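Local coordinates for Cgl0159-like domain-containing protein (PDB 3FOK) that is of unknown function but folds as a TIM-barrel protein of the Cgl0159-like family and assembles from several copies of one chain, at residues K43-A48 and P83-V88; L148-L153 and F184-V189; S198-I203 and M229-E234. All blocks are in the same frame, centred on the assembly; numbering follows the deposited sequence.

Contact 1 of 3, residues K43-A48 and P83-V88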
ATOM      1  N   LYS A  43     -37.098  10.848 -16.564  1.00 29.29           N
ATOM      2  CA  LYS A  43     -37.123  10.302 -15.211  1.00 28.84           C
ATOM      3  C   LYS A  43     -36.577   8.882 -15.167  1.00 28.66           C
ATOM      4  O   LYS A  43     -36.534   8.186 -16.187  1.00 28.74           O
ATOM      5  CB  LYS A  43     -38.543  10.325 -14.646  1.00 30.83           C
ATOM      6  CG  LYS A  43     -38.903  11.603 -13.893  1.00 31.18           C
ATOM      7  CD  LYS A  43     -38.864  12.826 -14.788  1.00 32.27           C
ATOM      8  CE  LYS A  43     -39.368  14.060 -14.052  1.00 34.62           C
ATOM      9  NZ  LYS A  43     -38.533  14.388 -12.860  1.00 36.65           N
ATOM     10  N   LEU A  44     -36.173   8.449 -13.976  1.00 27.24           N
ATOM     11  CA  LEU A  44     -35.604   7.121 -13.800  1.00 24.98           C
ATOM     12  C   LEU A  44     -36.140   6.453 -12.535  1.00 23.99           C
ATOM     13  O   LEU A  44     -36.241   7.086 -11.485  1.00 24.30           O
ATOM     14  CB  LEU A  44     -34.077   7.245 -13.730  1.00 24.91           C
ATOM     15  CG  LEU A  44     -33.164   6.080 -14.106  1.00 24.85           C
ATOM     16  CD1 LEU A  44     -33.389   5.689 -15.561  1.00 24.54           C
ATOM     17  CD2 LEU A  44     -31.716   6.501 -13.893  1.00 26.16           C
ATOM     18  N   PHE A  45     -36.498   5.178 -12.649  1.00 23.54           N
ATOM     19  CA  PHE A  45     -37.005   4.406 -11.514  1.00 23.33           C
ATOM     20  C   PHE A  45     -36.250   3.086 -11.467  1.00 22.95           C
ATOM     21  O   PHE A  45     -36.380   2.249 -12.361  1.00 23.99           O
ATOM     22  CB  PHE A  45     -38.513   4.163 -11.655  1.00 23.64           C
ATOM     23  CG  PHE A  45     -39.087   3.216 -10.629  1.00 23.45           C
ATOM     24  CD1 PHE A  45     -38.572   3.159  -9.336  1.00 24.92           C
ATOM     25  CD2 PHE A  45     -40.164   2.398 -10.954  1.00 23.60           C
ATOM     26  CE1 PHE A  45     -39.125   2.299  -8.382  1.00 24.42           C
ATOM     27  CE2 PHE A  45     -40.722   1.542 -10.013  1.00 23.09           C
ATOM     28  CZ  PHE A  45     -40.201   1.491  -8.722  1.00 24.02           C
ATOM     29  N   ILE A  46     -35.457   2.912 -10.415  1.00 22.28           N
ATOM     30  CA  ILE A  46     -34.638   1.721 -10.254  1.00 20.98           C
ATOM     31  C   ILE A  46     -34.892   0.990  -8.939  1.00 21.27           C
ATOM     32  O   ILE A  46     -34.989   1.614  -7.880  1.00 21.05           O
ATOM     33  CB  ILE A  46     -33.149   2.109 -10.357  1.00 20.73           C
ATOM     34  CG1 ILE A  46     -32.847   2.537 -11.794  1.00 21.09           C
ATOM     35  CG2 ILE A  46     -32.258   0.951  -9.918  1.00 20.63           C
ATOM     36  CD1 ILE A  46     -31.474   3.120 -11.991  1.00 23.69           C
ATOM     37  N   VAL A  47     -35.003  -0.335  -9.014  1.00 19.57           N
ATOM     38  CA  VAL A  47     -35.234  -1.137  -7.822  1.00 18.91           C
ATOM     39  C   VAL A  47     -33.896  -1.679  -7.320  1.00 18.22           C
ATOM     40  O   VAL A  47     -33.133  -2.278  -8.076  1.00 17.77           O
ATOM     41  CB  VAL A  47     -36.192  -2.308  -8.109  1.00 19.76           C
ATOM     42  CG1 VAL A  47     -36.722  -2.859  -6.800  1.00 18.83           C
ATOM     43  CG2 VAL A  47     -37.340  -1.841  -8.995  1.00 21.99           C
ATOM     44  N   ALA A  48     -33.625  -1.468  -6.036  1.00 18.08           N
ATOM     45  CA  ALA A  48     -32.368  -1.885  -5.423  1.00 19.32           C
ATOM     46  C   ALA A  48     -32.407  -3.187  -4.630  1.00 20.57           C
ATOM     47  O   ALA A  48     -33.367  -3.467  -3.907  1.00 21.90           O
ATOM     48  CB  ALA A  48     -31.855  -0.765  -4.530  1.00 18.17           C
ATOM     49  N   PRO A  83     -44.723  -2.217 -15.674  1.00 29.60           N
ATOM     50  CA  PRO A  83     -44.368  -1.077 -16.521  1.00 29.30           C
ATOM     51  C   PRO A  83     -43.910   0.076 -15.638  1.00 29.02           C
ATOM     52  O   PRO A  83     -44.434   0.268 -14.537  1.00 29.21           O
ATOM     53  CB  PRO A  83     -45.675  -0.774 -17.252  1.00 28.83           C
ATOM     54  CG  PRO A  83     -46.717  -1.180 -16.251  1.00 29.22           C
ATOM     55  CD  PRO A  83     -46.168  -2.495 -15.744  1.00 29.35           C
ATOM     56  N   GLY A  84     -42.920   0.828 -16.106  1.00 28.81           N
ATOM     57  CA  GLY A  84     -42.432   1.947 -15.323  1.00 28.02           C
ATOM     58  C   GLY A  84     -41.085   1.722 -14.659  1.00 28.21           C
ATOM     59  O   GLY A  84     -40.403   2.687 -14.318  1.00 28.26           O
ATOM     60  N   VAL A  85     -40.694   0.465 -14.461  1.00 27.64           N
ATOM     61  CA  VAL A  85     -39.403   0.183 -13.834  1.00 28.25           C
ATOM     62  C   VAL A  85     -38.306   0.153 -14.898  1.00 26.84           C
ATOM     63  O   VAL A  85     -38.251  -0.743 -15.741  1.00 25.66           O
ATOM     64  CB  VAL A  85     -39.420  -1.160 -13.047  1.00 28.08           C
ATOM     65  CG1 VAL A  85     -40.544  -1.146 -12.031  1.00 27.77           C
ATOM     66  CG2 VAL A  85     -39.575  -2.334 -13.996  1.00 31.85           C
ATOM     67  N   ASP A  86     -37.433   1.150 -14.847  1.00 25.74           N
ATOM     68  CA  ASP A  86     -36.353   1.276 -15.812  1.00 25.66           C
ATOM     69  C   ASP A  86     -35.164   0.360 -15.580  1.00 25.32           C
ATOM     70  O   ASP A  86     -34.438   0.041 -16.519  1.00 25.81           O
ATOM     71  CB  ASP A  86     -35.878   2.727 -15.849  1.00 25.21           C
ATOM     72  CG  ASP A  86     -36.994   3.686 -16.200  1.00 24.79           C
ATOM     73  OD1 ASP A  86     -37.437   3.681 -17.369  1.00 22.75           O
ATOM     74  OD2 ASP A  86     -37.432   4.433 -15.301  1.00 25.45           O
ATOM     75  N   GLY A  87     -34.950  -0.060 -14.340  1.00 25.13           N
ATOM     76  CA  GLY A  87     -33.815  -0.923 -14.087  1.00 23.79           C
ATOM     77  C   GLY A  87     -33.643  -1.430 -12.671  1.00 23.83           C
ATOM     78  O   GLY A  87     -34.510  -1.268 -11.809  1.00 24.28           O
ATOM     79  N   VAL A  88     -32.486  -2.035 -12.435  1.00 22.53           N
ATOM     80  CA  VAL A  88     -32.170  -2.610 -11.140  1.00 21.56           C
ATOM     81  C   VAL A  88     -30.743  -2.306 -10.691  1.00 20.71           C
ATOM     82  O   VAL A  88     -29.840  -2.143 -11.512  1.00 20.93           O
ATOM     83  CB  VAL A  88     -32.374  -4.146 -11.183  1.00 20.85           C
ATOM     84  CG1 VAL A  88     -31.632  -4.731 -12.378  1.00 20.42           C
ATOM     85  CG2 VAL A  88     -31.884  -4.783  -9.898  1.00 21.40           C
TER
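Two neighbouring parallel strands of a TIM barrel, 44-48 and 87-90, begin their pairing here, with Phe45 O receiving the first backbone bonds from 83-88. That oxygen accepts a hydrogen bond from Asp86 N at 2.9 Å, the donor lying in the carbonyl plane, and takes a second, weak bond from Gly87 N. One residue pair further on, Val47 N reaches Gly87 O at 3.0 Å with a nearly straight N-H...O angle of 165°, and the regular parallel ladder is established. The ring of Phe45 turns to residues 84-85. With CG anti to the backbone N (chi1 172°), it brings its edge to Gly84 O, CD2 lying 3.4 Å from that oxygen, while CE2 meets Val85 CG1 obliquely; a large flat residue suits this place, also covered by helix 284-295. Gly84 has a positive phi (106°), where a CB would press on the preceding carbonyl O. Asp86 OD2 lies 2.9 Å from Phe45 N, as a hydrogen-bond acceptor whose position is less certain, and OD1 forms a salt bridge with Arg35, so a buried charge has its counterpart. On the far side of the sheet from Val47 and Val88, Ile46 CG2 packs 3.7 Å from Val88 C, and Ile46 also touches strand 108-112. Two adjacent parallel strands connected through helix 69-81 form a beta-alpha-beta unit, the repeating element of the TIM barrel.

Contact 2 of 3, residues L148-L153 and F184-V189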
ATOM      1  N   LEU A 148     -21.616   3.592  -1.726  1.00 20.62           N
ATOM      2  CA  LEU A 148     -22.167   3.988  -0.438  1.00 18.54           C
ATOM      3  C   LEU A 148     -21.040   4.782   0.225  1.00 18.45           C
ATOM      4  O   LEU A 148     -19.948   4.260   0.432  1.00 18.53           O
ATOM      5  CB  LEU A 148     -22.500   2.761   0.415  1.00 17.65           C
ATOM      6  CG  LEU A 148     -23.581   2.891   1.498  1.00 18.11           C
ATOM      7  CD1 LEU A 148     -23.232   1.963   2.652  1.00 15.34           C
ATOM      8  CD2 LEU A 148     -23.696   4.319   1.999  1.00 17.85           C
ATOM      9  N   VAL A 149     -21.297   6.044   0.545  1.00 18.34           N
ATOM     10  CA  VAL A 149     -20.281   6.878   1.172  1.00 17.65           C
ATOM     11  C   VAL A 149     -20.743   7.411   2.519  1.00 17.21           C
ATOM     12  O   VAL A 149     -21.226   8.537   2.618  1.00 16.73           O
ATOM     13  CB  VAL A 149     -19.909   8.088   0.284  1.00 18.09           C
ATOM     14  CG1 VAL A 149     -18.645   8.751   0.816  1.00 16.05           C
ATOM     15  CG2 VAL A 149     -19.711   7.642  -1.157  1.00 19.21           C
ATOM     16  N   ARG A 150     -20.598   6.598   3.556  1.00 17.37           N
ATOM     17  CA  ARG A 150     -20.979   7.020   4.892  1.00 16.37           C
ATOM     18  C   ARG A 150     -19.787   7.729   5.507  1.00 16.46           C
ATOM     19  O   ARG A 150     -18.675   7.206   5.521  1.00 17.30           O
ATOM     20  CB  ARG A 150     -21.402   5.817   5.733  1.00 16.54           C
ATOM     21  CG  ARG A 150     -22.795   5.316   5.388  1.00 16.72           C
ATOM     22  CD  ARG A 150     -23.107   4.026   6.102  1.00 15.63           C
ATOM     23  NE  ARG A 150     -22.225   2.961   5.648  1.00 17.54           N
ATOM     24  CZ  ARG A 150     -22.184   1.745   6.178  1.00 15.05           C
ATOM     25  NH1 ARG A 150     -22.980   1.437   7.191  1.00 15.01           N
ATOM     26  NH2 ARG A 150     -21.343   0.842   5.696  1.00 12.66           N
ATOM     27  N   ILE A 151     -20.032   8.934   6.004  1.00 15.96           N
ATOM     28  CA  ILE A 151     -18.988   9.758   6.586  1.00 15.89           C
ATOM     29  C   ILE A 151     -19.114   9.876   8.100  1.00 16.50           C
ATOM     30  O   ILE A 151     -19.972  10.601   8.611  1.00 15.43           O
ATOM     31  CB  ILE A 151     -19.025  11.163   5.948  1.00 15.42           C
ATOM     32  CG1 ILE A 151     -18.902  11.028   4.426  1.00 14.88           C
ATOM     33  CG2 ILE A 151     -17.930  12.037   6.525  1.00 12.57           C
ATOM     34  CD1 ILE A 151     -19.133  12.308   3.657  1.00 17.02           C
ATOM     35  N   ASN A 152     -18.249   9.163   8.815  1.00 15.89           N
ATOM     36  CA  ASN A 152     -18.256   9.188  10.272  1.00 16.32           C
ATOM     37  C   ASN A 152     -17.030   9.949  10.762  1.00 15.38           C
ATOM     38  O   ASN A 152     -15.916   9.427  10.758  1.00 14.73           O
ATOM     39  CB  ASN A 152     -18.257   7.757  10.815  1.00 15.80           C
ATOM     40  CG  ASN A 152     -18.516   7.692  12.303  1.00 17.82           C
ATOM     41  OD1 ASN A 152     -19.152   6.750  12.788  1.00 19.01           O
ATOM     42  ND2 ASN A 152     -18.015   8.678  13.041  1.00 14.43           N
ATOM     43  N   LEU A 153     -17.254  11.187  11.190  1.00 14.22           N
ATOM     44  CA  LEU A 153     -16.184  12.058  11.660  1.00 14.09           C
ATOM     45  C   LEU A 153     -15.305  11.538  12.793  1.00 14.99           C
ATOM     46  O   LEU A 153     -14.165  11.967  12.933  1.00 16.24           O
ATOM     47  CB  LEU A 153     -16.765  13.412  12.058  1.00 11.93           C
ATOM     48  CG  LEU A 153     -17.411  14.204  10.920  1.00 12.30           C
ATOM     49  CD1 LEU A 153     -17.918  15.538  11.445  1.00  9.52           C
ATOM     50  CD2 LEU A 153     -16.393  14.424   9.808  1.00 12.31           C
ATOM     51  N   PHE A 184     -23.966  10.043   3.483  1.00 19.48           N
ATOM     52  CA  PHE A 184     -24.590  10.070   4.798  1.00 18.91           C
ATOM     53  C   PHE A 184     -23.558  10.536   5.807  1.00 20.64           C
ATOM     54  O   PHE A 184     -22.360  10.321   5.626  1.00 20.18           O
ATOM     55  CB  PHE A 184     -25.007   8.665   5.245  1.00 17.99           C
ATOM     56  CG  PHE A 184     -26.334   8.210   4.732  1.00 17.57           C
ATOM     57  CD1 PHE A 184     -27.506   8.845   5.128  1.00 18.14           C
ATOM     58  CD2 PHE A 184     -26.418   7.096   3.903  1.00 15.86           C
ATOM     59  CE1 PHE A 184     -28.748   8.371   4.709  1.00 18.32           C
ATOM     60  CE2 PHE A 184     -27.650   6.616   3.478  1.00 16.85           C
ATOM     61  CZ  PHE A 184     -28.821   7.254   3.883  1.00 16.51           C
HETATM   62  N   MSE A 185     -24.030  11.185   6.863  1.00 21.60           N
HETATM   63  CA  MSE A 185     -23.154  11.575   7.950  1.00 23.13           C
HETATM   64  C   MSE A 185     -23.560  10.469   8.912  1.00 21.69           C
HETATM   65  O   MSE A 185     -24.753  10.209   9.071  1.00 21.72           O
HETATM   66  CB  MSE A 185     -23.535  12.944   8.521  1.00 26.24           C
HETATM   67  CG  MSE A 185     -23.291  14.121   7.579  1.00 33.43           C
HETATM   68 SE   MSE A 185     -21.436  14.435   7.115  1.00 40.97          SE
HETATM   69  CE  MSE A 185     -21.324  13.238   5.638  1.00 41.25           C
ATOM     70  N   SER A 186     -22.595   9.790   9.519  1.00 21.36           N
ATOM     71  CA  SER A 186     -22.927   8.706  10.435  1.00 21.66           C
ATOM     72  C   SER A 186     -22.196   8.835  11.760  1.00 21.85           C
ATOM     73  O   SER A 186     -21.109   9.402  11.825  1.00 24.20           O
ATOM     74  CB  SER A 186     -22.594   7.356   9.796  1.00 20.48           C
ATOM     75  OG  SER A 186     -23.333   7.156   8.604  1.00 21.30           O
ATOM     76  N   ASN A 187     -22.799   8.305  12.818  1.00 21.51           N
ATOM     77  CA  ASN A 187     -22.190   8.357  14.139  1.00 21.53           C
ATOM     78  C   ASN A 187     -22.325   7.025  14.846  1.00 21.63           C
ATOM     79  O   ASN A 187     -23.214   6.229  14.536  1.00 22.68           O
ATOM     80  CB  ASN A 187     -22.854   9.425  15.015  1.00 21.98           C
ATOM     81  CG  ASN A 187     -22.858  10.795  14.375  1.00 23.03           C
ATOM     82  OD1 ASN A 187     -23.779  11.147  13.639  1.00 23.34           O
ATOM     83  ND2 ASN A 187     -21.822  11.575  14.649  1.00 22.50           N
ATOM     84  N   TRP A 188     -21.430   6.783  15.793  1.00 21.51           N
ATOM     85  CA  TRP A 188     -21.489   5.569  16.581  1.00 22.56           C
ATOM     86  C   TRP A 188     -22.366   5.918  17.773  1.00 24.51           C
ATOM     87  O   TRP A 188     -22.067   6.862  18.512  1.00 23.59           O
ATOM     88  CB  TRP A 188     -20.100   5.155  17.071  1.00 22.36           C
ATOM     89  CG  TRP A 188     -19.271   4.455  16.043  1.00 23.25           C
ATOM     90  CD1 TRP A 188     -18.216   4.971  15.353  1.00 23.38           C
ATOM     91  CD2 TRP A 188     -19.431   3.109  15.589  1.00 21.59           C
ATOM     92  NE1 TRP A 188     -17.704   4.025  14.497  1.00 24.33           N
ATOM     93  CE2 TRP A 188     -18.431   2.872  14.623  1.00 22.12           C
ATOM     94  CE3 TRP A 188     -20.320   2.075  15.908  1.00 23.85           C
ATOM     95  CZ2 TRP A 188     -18.296   1.645  13.965  1.00 23.31           C
ATOM     96  CZ3 TRP A 188     -20.187   0.850  15.255  1.00 24.00           C
ATOM     97  CH2 TRP A 188     -19.177   0.647  14.296  1.00 23.96           C
ATOM     98  N   VAL A 189     -23.456   5.178  17.941  1.00 24.91           N
ATOM     99  CA  VAL A 189     -24.374   5.411  19.049  1.00 27.10           C
ATOM    100  C   VAL A 189     -24.720   4.079  19.693  1.00 28.26           C
ATOM    101  O   VAL A 189     -25.409   3.250  19.091  1.00 29.79           O
ATOM    102  CB  VAL A 189     -25.673   6.089  18.566  1.00 27.78           C
ATOM    103  CG1 VAL A 189     -26.612   6.319  19.746  1.00 27.03           C
ATOM    104  CG2 VAL A 189     -25.349   7.409  17.882  1.00 25.41           C
TER
HETATM  105  O   HOH W   1     -19.985  12.095  11.452  1.00 17.30           O
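A first torsion of -77° sets Arg150 CG beside its own backbone N, and one of -61° does the same for Ser186 OG; both residues point to the same face of the parallel pair 144-151 and 179-189 of the TIM barrel, and in these rotamers CG and OG lie 3.7 Å apart. The aliphatic stem of Arg150 also passes Phe184 CB, then bends at chi3 and carries its guanidinium away to salt bridges with Asp127 and Glu124. Ser186 OG is hydrogen-bonded to Asn195, so a small hydroxyl suits a place between the arginine stem and strand 192-195. Phe184 turns the edge of its ring to Leu148 CD2. On the other face Ile151 and Met185, a selenomethionine whose methyl position is doubtful, point the same way; two apolar side chains suit the layer against helices 158-174 and 199-210. Between the faces runs the backbone ladder: Ile151 N gives a bond to Phe184 O at 2.7 Å, and Ser186 N gives one to Ile151 O at 2.9 Å, from well above the carbonyl plane. Beyond Ser186 N a water bridges the two segments, accepting from Leu153 N at 2.9 Å and donating to Ser186 O at the same distance.

Contact 3 of 3, residues S198-I203 and M229-E234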
ATOM      1  N   SER A 198     -30.890  14.378   9.845  1.00 23.64           N
ATOM      2  CA  SER A 198     -31.314  15.766  10.014  1.00 23.81           C
ATOM      3  C   SER A 198     -30.962  16.511   8.731  1.00 24.10           C
ATOM      4  O   SER A 198     -29.976  16.185   8.069  1.00 23.87           O
ATOM      5  CB  SER A 198     -30.606  16.417  11.208  1.00 23.21           C
ATOM      6  OG  SER A 198     -29.226  16.605  10.947  1.00 23.44           O
ATOM      7  N   THR A 199     -31.768  17.508   8.390  1.00 24.13           N
ATOM      8  CA  THR A 199     -31.562  18.290   7.181  1.00 24.43           C
ATOM      9  C   THR A 199     -30.126  18.773   6.979  1.00 24.37           C
ATOM     10  O   THR A 199     -29.555  18.593   5.900  1.00 24.89           O
ATOM     11  CB  THR A 199     -32.495  19.515   7.156  1.00 24.83           C
ATOM     12  OG1 THR A 199     -33.844  19.086   7.369  1.00 25.31           O
ATOM     13  CG2 THR A 199     -32.406  20.228   5.809  1.00 24.89           C
ATOM     14  N   ASP A 200     -29.541  19.389   8.002  1.00 23.51           N
ATOM     15  CA  ASP A 200     -28.184  19.903   7.879  1.00 23.94           C
ATOM     16  C   ASP A 200     -27.113  18.838   7.668  1.00 23.37           C
ATOM     17  O   ASP A 200     -26.113  19.093   6.993  1.00 21.30           O
ATOM     18  CB  ASP A 200     -27.831  20.765   9.088  1.00 26.42           C
ATOM     19  CG  ASP A 200     -28.555  22.097   9.075  1.00 30.05           C
ATOM     20  OD1 ASP A 200     -28.543  22.765   8.020  1.00 32.71           O
ATOM     21  OD2 ASP A 200     -29.132  22.483  10.114  1.00 33.23           O
ATOM     22  N   ALA A 201     -27.314  17.650   8.238  1.00 21.53           N
ATOM     23  CA  ALA A 201     -26.341  16.578   8.076  1.00 19.06           C
ATOM     24  C   ALA A 201     -26.352  16.098   6.626  1.00 19.53           C
ATOM     25  O   ALA A 201     -25.295  15.887   6.025  1.00 19.86           O
ATOM     26  CB  ALA A 201     -26.659  15.430   9.016  1.00 18.20           C
ATOM     27  N   VAL A 202     -27.546  15.928   6.063  1.00 17.47           N
ATOM     28  CA  VAL A 202     -27.666  15.482   4.685  1.00 16.92           C
ATOM     29  C   VAL A 202     -26.987  16.489   3.766  1.00 17.51           C
ATOM     30  O   VAL A 202     -26.265  16.113   2.839  1.00 15.74           O
ATOM     31  CB  VAL A 202     -29.144  15.336   4.268  1.00 15.94           C
ATOM     32  CG1 VAL A 202     -29.237  14.967   2.792  1.00 14.77           C
ATOM     33  CG2 VAL A 202     -29.818  14.276   5.120  1.00 14.17           C
ATOM     34  N   ILE A 203     -27.221  17.772   4.029  1.00 17.78           N
ATOM     35  CA  ILE A 203     -26.630  18.827   3.223  1.00 18.45           C
ATOM     36  C   ILE A 203     -25.106  18.779   3.301  1.00 20.78           C
ATOM     37  O   ILE A 203     -24.419  18.882   2.278  1.00 21.85           O
ATOM     38  CB  ILE A 203     -27.142  20.208   3.678  1.00 18.79           C
ATOM     39  CG1 ILE A 203     -28.601  20.375   3.241  1.00 20.11           C
ATOM     40  CG2 ILE A 203     -26.268  21.324   3.101  1.00 17.74           C
ATOM     41  CD1 ILE A 203     -29.258  21.647   3.720  1.00 18.51           C
HETATM   42  N   MSE A 229     -36.728  19.230   2.417  1.00 41.85           N
HETATM   43  CA  MSE A 229     -36.102  18.707   1.178  1.00 44.04           C
HETATM   44  C   MSE A 229     -35.847  19.585  -0.021  1.00 44.93           C
HETATM   45  O   MSE A 229     -35.339  19.114  -1.069  1.00 47.59           O
HETATM   46  CB  MSE A 229     -36.943  17.578   0.619  1.00 46.27           C
HETATM   47  CG  MSE A 229     -36.569  16.185   1.131  1.00 50.52           C
HETATM   48 SE   MSE A 229     -34.795  15.653   0.656  1.00 56.09          SE
HETATM   49  CE  MSE A 229     -35.185  14.695  -0.971  1.00 54.26           C
ATOM     50  N   GLU A 230     -36.194  20.853   0.085  1.00 44.79           N
ATOM     51  CA  GLU A 230     -36.107  21.730  -1.072  1.00 44.88           C
ATOM     52  C   GLU A 230     -34.934  22.619  -0.777  1.00 42.10           C
ATOM     53  O   GLU A 230     -34.353  23.279  -1.640  1.00 42.22           O
ATOM     54  CB  GLU A 230     -37.435  22.400  -1.101  1.00 47.34           C
ATOM     55  CG  GLU A 230     -37.796  23.517  -2.049  1.00 52.88           C
ATOM     56  CD  GLU A 230     -39.154  23.987  -1.614  1.00 55.83           C
ATOM     57  OE1 GLU A 230     -40.042  23.127  -1.362  1.00 56.95           O
ATOM     58  OE2 GLU A 230     -39.323  25.203  -1.456  1.00 57.05           O
ATOM     59  N   ARG A 231     -34.515  22.431   0.460  1.00 39.23           N
ATOM     60  CA  ARG A 231     -33.406  23.106   1.042  1.00 36.46           C
ATOM     61  C   ARG A 231     -32.213  22.163   0.906  1.00 35.02           C
ATOM     62  O   ARG A 231     -31.078  22.611   0.775  1.00 34.44           O
ATOM     63  CB  ARG A 231     -33.738  23.369   2.486  1.00 36.76           C
ATOM     64  CG  ARG A 231     -32.712  24.184   3.193  1.00 36.77           C
ATOM     65  CD  ARG A 231     -33.153  24.466   4.609  1.00 38.07           C
ATOM     66  NE  ARG A 231     -32.004  24.635   5.484  1.00 38.36           N
ATOM     67  CZ  ARG A 231     -31.894  24.064   6.676  1.00 37.79           C
ATOM     68  NH1 ARG A 231     -32.865  23.292   7.136  1.00 37.46           N
ATOM     69  NH2 ARG A 231     -30.803  24.251   7.400  1.00 39.93           N
ATOM     70  N   VAL A 232     -32.475  20.858   0.944  1.00 33.13           N
ATOM     71  CA  VAL A 232     -31.424  19.874   0.786  1.00 32.06           C
ATOM     72  C   VAL A 232     -31.049  19.918  -0.685  1.00 32.03           C
ATOM     73  O   VAL A 232     -29.879  19.816  -1.040  1.00 31.99           O
ATOM     74  CB  VAL A 232     -31.917  18.453   1.129  1.00 31.62           C
ATOM     75  CG1 VAL A 232     -30.855  17.435   0.742  1.00 30.40           C
ATOM     76  CG2 VAL A 232     -32.236  18.347   2.610  1.00 29.79           C
HETATM   77  N   MSE A 233     -32.053  20.088  -1.541  1.00 32.13           N
HETATM   78  CA  MSE A 233     -31.819  20.138  -2.977  1.00 31.40           C
HETATM   79  C   MSE A 233     -31.087  21.391  -3.434  1.00 30.20           C
HETATM   80  O   MSE A 233     -30.632  21.463  -4.573  1.00 30.37           O
HETATM   81  CB  MSE A 233     -33.137  20.000  -3.742  1.00 34.48           C
HETATM   82  CG  MSE A 233     -33.735  18.600  -3.699  1.00 39.53           C
HETATM   83 SE   MSE A 233     -32.437  17.198  -4.070  1.00 44.88          SE
HETATM   84  CE  MSE A 233     -32.429  16.378  -2.319  1.00 44.84           C
ATOM     85  N   GLU A 234     -30.977  22.379  -2.553  1.00 29.65           N
ATOM     86  CA  GLU A 234     -30.261  23.599  -2.895  1.00 29.34           C
ATOM     87  C   GLU A 234     -28.782  23.344  -2.618  1.00 28.35           C
ATOM     88  O   GLU A 234     -27.951  24.245  -2.720  1.00 27.48           O
ATOM     89  CB  GLU A 234     -30.771  24.778  -2.058  1.00 31.16           C
ATOM     90  CG  GLU A 234     -32.253  25.075  -2.257  1.00 34.25           C
ATOM     91  CD  GLU A 234     -32.752  26.250  -1.426  1.00 35.57           C
ATOM     92  OE1 GLU A 234     -32.471  26.285  -0.208  1.00 34.70           O
ATOM     93  OE2 GLU A 234     -33.437  27.130  -1.993  1.00 35.73           O
TER
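Thr199 lays its methyl group across the guanidinium end of Arg231 at about a right angle, CG2 lying 3.4 Å from NH1, and the same methyl also rests on Val232 CG2. With OG1 beside the backbone N (chi1 -53°), CG2 stands anti to it and faces Arg231, while OG1 is hydrogen-bonded to Glu227 O; a residue with one methyl and one hydroxyl serves both needs. Arg231 runs extended from CG to NE, and that length lets it reach across to Asp200 on helix 199-210. At its tip NH2 forms a salt bridge with Asp200 OD1 at 2.8 Å. The carboxylate and guanidinium planes stand 82° apart, so the pair meets through one oxygen and one nitrogen and not as a flat two-pronged pair. Further acids share the arginine: Glu228 pairs with NH1, and Glu63 of the second subunit with NH2, close to Asp200 itself, so the positive charge probably offsets two carboxylates that would otherwise repel. Beside these polar groups, toward strand 219-224, lies an apolar layer. Val202 CG1 meets Val232 CG1 at 3.6 Å, the side chains crossing about at right angles, and Ile203 puts CD1 3.6 Å from Arg231 O and CG1 against Val232 CA. Branched, compact side chains suit two helical segments this close. Val232 continues inward onto Leu223, while Ile203 also touches Ala67 of the second subunit. Helix 199-210 and the short, weakly bonded helix 229-232, each coming after a barrel strand, meet in the helical layer that surrounds the strands of a TIM barrel.

In the fold
The three contacts follow one another along the chain without overlap. Contacts 1 and 2 both join parallel strands of the curled sheet that forms the barrel, yet their centres are about 27 Å apart, on opposite sides of the chain's centre. Contact 3 lies in the helical layer outside, its centre about 24 Å from that of contact 1 and about 16 Å from that of contact 2. It touches contact 2 where Met185 meets Ala201 on helix 199-210, a helix that covers the outer face of strand 179-189. Contacts 2 and 3 both reach the second subunit, so their side of the barrel faces that neighbour, whereas contact 1 is internal to its own chain.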